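Local atomic coordinates of cyanophage-like gp41-1 intein (Metagenome, PDB entry 6QAZ), a protein that probably excises itself from a precursor and joins the flanking segments by protein splicing, and is split into two pieces in nature. Residues 87-92 against 120-125. Sequence-based numbering, arbitrary orientation.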
loop_
_atom_site.group_PDB
_atom_site.type_symbol
_atom_site.label_atom_id
_atom_site.label_comp_id
_atom_site.label_asym_id
_atom_site.label_seq_id
_atom_site.Cartn_x
_atom_site.Cartn_y
_atom_site.Cartn_z
ATOM N N LEU A 87 -8.244 8.284 2.286
ATOM C CA LEU A 87 -7.590 7.482 1.256
ATOM C C LEU A 87 -8.625 7.063 0.223
ATOM O O LEU A 87 -9.811 7.152 0.452
ATOM C CB LEU A 87 -6.879 6.271 1.857
ATOM C CG LEU A 87 -5.809 6.575 2.895
ATOM C CD1 LEU A 87 -5.076 5.314 3.302
ATOM C CD2 LEU A 87 -4.821 7.624 2.400
ATOM N N TYR A 88 -8.149 6.557 -0.904
ATOM C CA TYR A 88 -9.024 6.001 -1.938
ATOM C C TYR A 88 -9.109 4.502 -1.767
ATOM O O TYR A 88 -8.083 3.834 -1.579
ATOM C CB TYR A 88 -8.474 6.327 -3.324
ATOM C CG TYR A 88 -8.419 7.800 -3.645
ATOM C CD1 TYR A 88 -9.524 8.466 -4.134
ATOM C CD2 TYR A 88 -7.263 8.533 -3.438
ATOM C CE1 TYR A 88 -9.462 9.823 -4.430
ATOM C CE2 TYR A 88 -7.184 9.883 -3.719
ATOM C CZ TYR A 88 -8.289 10.537 -4.222
ATOM O OH TYR A 88 -8.213 11.890 -4.441
ATOM N N VAL A 89 -10.315 3.968 -1.900
ATOM C CA VAL A 89 -10.534 2.515 -1.887
ATOM C C VAL A 89 -11.069 2.114 -3.240
ATOM O O VAL A 89 -11.506 2.930 -4.034
ATOM C CB VAL A 89 -11.459 2.062 -0.751
ATOM C CG1 VAL A 89 -10.877 2.466 0.578
ATOM C CG2 VAL A 89 -12.892 2.509 -0.927
ATOM N N LYS A 90 -11.058 0.836 -3.517
ATOM C CA LYS A 90 -11.487 0.402 -4.852
ATOM C C LYS A 90 -12.948 0.784 -5.003
ATOM O O LYS A 90 -13.733 0.528 -4.120
ATOM C CB LYS A 90 -11.183 -1.068 -5.090
ATOM C CG LYS A 90 -11.328 -1.532 -6.527
ATOM C CD LYS A 90 -10.891 -2.987 -6.733
ATOM C CE LYS A 90 -11.436 -3.571 -8.015
ATOM N NZ LYS A 90 -11.278 -5.042 -8.037
ATOM N N GLU A 91 -13.422 1.359 -6.111
ATOM C CA GLU A 91 -12.784 2.100 -7.179
ATOM C C GLU A 91 -12.937 3.616 -6.954
ATOM O O GLU A 91 -14.009 4.266 -7.213
ATOM C CB GLU A 91 -13.442 1.809 -8.520
ATOM C CG GLU A 91 -12.542 2.096 -9.707
ATOM C CD GLU A 91 -11.217 1.345 -9.644
ATOM O OE1 GLU A 91 -11.234 0.125 -9.558
ATOM O OE2 GLU A 91 -10.209 1.984 -9.629
ATOM N N MET A 92 -11.815 4.187 -6.619
ATOM C CA MET A 92 -11.575 5.609 -6.337
ATOM C C MET A 92 -12.663 6.214 -5.453
ATOM O O MET A 92 -13.019 7.339 -5.672
ATOM C CB MET A 92 -11.416 6.352 -7.654
ATOM C CG MET A 92 -10.187 5.918 -8.422
ATOM S SD MET A 92 -8.710 6.194 -7.489
ATOM C CE MET A 92 -8.506 7.967 -7.521
ATOM N N TYR A 120 -3.793 -1.307 -5.809
ATOM C CA TYR A 120 -4.669 -1.568 -4.668
ATOM C C TYR A 120 -4.045 -2.633 -3.766
ATOM O O TYR A 120 -3.618 -3.702 -4.211
ATOM C CB TYR A 120 -6.041 -2.046 -5.160
ATOM C CG TYR A 120 -6.884 -0.934 -5.766
ATOM C CD1 TYR A 120 -7.392 0.078 -4.976
ATOM C CD2 TYR A 120 -7.166 -0.862 -7.125
ATOM C CE1 TYR A 120 -8.160 1.111 -5.474
ATOM C CE2 TYR A 120 -7.955 0.178 -7.644
ATOM C CZ TYR A 120 -8.442 1.163 -6.806
ATOM O OH TYR A 120 -9.235 2.212 -7.245
ATOM N N ALA A 121 -4.025 -2.341 -2.486
ATOM C CA ALA A 121 -3.422 -3.183 -1.442
ATOM C C ALA A 121 -4.488 -3.342 -0.373
ATOM O O ALA A 121 -4.903 -2.336 0.223
ATOM C CB ALA A 121 -2.168 -2.526 -0.927
ATOM N N ASN A 122 -4.990 -4.546 -0.182
ATOM C CA ASN A 122 -6.195 -4.738 0.680
ATOM C C ASN A 122 -7.321 -3.795 0.239
ATOM O O ASN A 122 -8.079 -3.286 1.077
ATOM C CB ASN A 122 -5.871 -4.570 2.142
ATOM C CG ASN A 122 -4.811 -5.511 2.632
ATOM O OD1 ASN A 122 -4.562 -6.569 2.057
ATOM N ND2 ASN A 122 -4.193 -5.159 3.714
ATOM N N ASP A 123 -7.437 -3.555 -1.060
ATOM C CA ASP A 123 -8.504 -2.718 -1.645
ATOM C C ASP A 123 -8.333 -1.231 -1.322
ATOM O O ASP A 123 -9.245 -0.458 -1.593
ATOM C CB ASP A 123 -9.898 -3.201 -1.304
ATOM C CG ASP A 123 -10.231 -4.546 -1.857
ATOM O OD1 ASP A 123 -9.843 -4.804 -2.986
ATOM O OD2 ASP A 123 -10.948 -5.311 -1.180
ATOM N N ILE A 124 -7.162 -0.830 -0.828
ATOM C CA ILE A 124 -6.807 0.576 -0.580
ATOM C C ILE A 124 -5.794 0.976 -1.646
ATOM O O ILE A 124 -4.803 0.296 -1.839
ATOM C CB ILE A 124 -6.211 0.756 0.824
ATOM C CG1 ILE A 124 -7.196 0.295 1.901
ATOM C CG2 ILE A 124 -5.775 2.192 1.028
ATOM C CD1 ILE A 124 -6.632 0.287 3.296
ATOM N N LEU A 125 -6.016 2.105 -2.316
ATOM C CA LEU A 125 -5.048 2.549 -3.327
ATOM C C LEU A 125 -3.796 3.043 -2.624
ATOM O O LEU A 125 -3.836 3.934 -1.750
ATOM C CB LEU A 125 -5.665 3.641 -4.183
ATOM C CG LEU A 125 -4.878 3.983 -5.445
ATOM C CD1 LEU A 125 -4.781 2.820 -6.421
ATOM C CD2 LEU A 125 -5.544 5.169 -6.135
HETATM O O HOH W 1 -5.339 6.256 -1.259
#
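The Y120 ring lies between two aliphatic groups, one from the loop after strand 86-89 and one from strand 124-127: K90 CB sits over one face, 3.9 Å from the ring centroid, and L125 CD1 over the centre of the opposite face. At the ring's edge, in its plane, is E91 OE2. The Y88 ring has M92 CE over one face, offset toward the rim, and M92 O at its edge. Here the type I' hairpin near the C-terminus of the HINT (Hedgehog/intein) fold meets the end of strand 86-89. Tyrosine suits position 120 because its faces accept CH groups while its hydroxyl reaches a polar loop. Y120 OH donates to E91 OE2 (2.6 Å), approaching from above the carboxylate plane, which stands 82° to the ring. Glutamate is long enough to return here: its CB points away from the hairpin, but a bend about CB-CG (chi2 56°) brings the carboxylate round to the hydroxyl. The same OH weakly accepts M92 N (3.3 Å), tying it to the loop just after the cis peptide bond between K90 and E91. The extended K90 chain carries NZ onward to Q12 OE1.

Beside the ring, V89 and I124 form a single antiparallel bridge, a non-hydrogen-bonded pair flanked by L125 N to Y88 O (2.8 Å, nearly straight at 168°) and K90 N to D123 O (2.9 Å). N122 and D123 readily adopt the turn's left-handed central conformations. Apolar contacts flank the bridge: L87 CD1 reaches I124 CG2 on the strand side, and near the Y120 hydroxyl M92's flexible thioether puts SD 3.6 Å from L125 CD2. Past the bridge a water accepts from Y88 N and donates to L125 O, each at 2.8 Å.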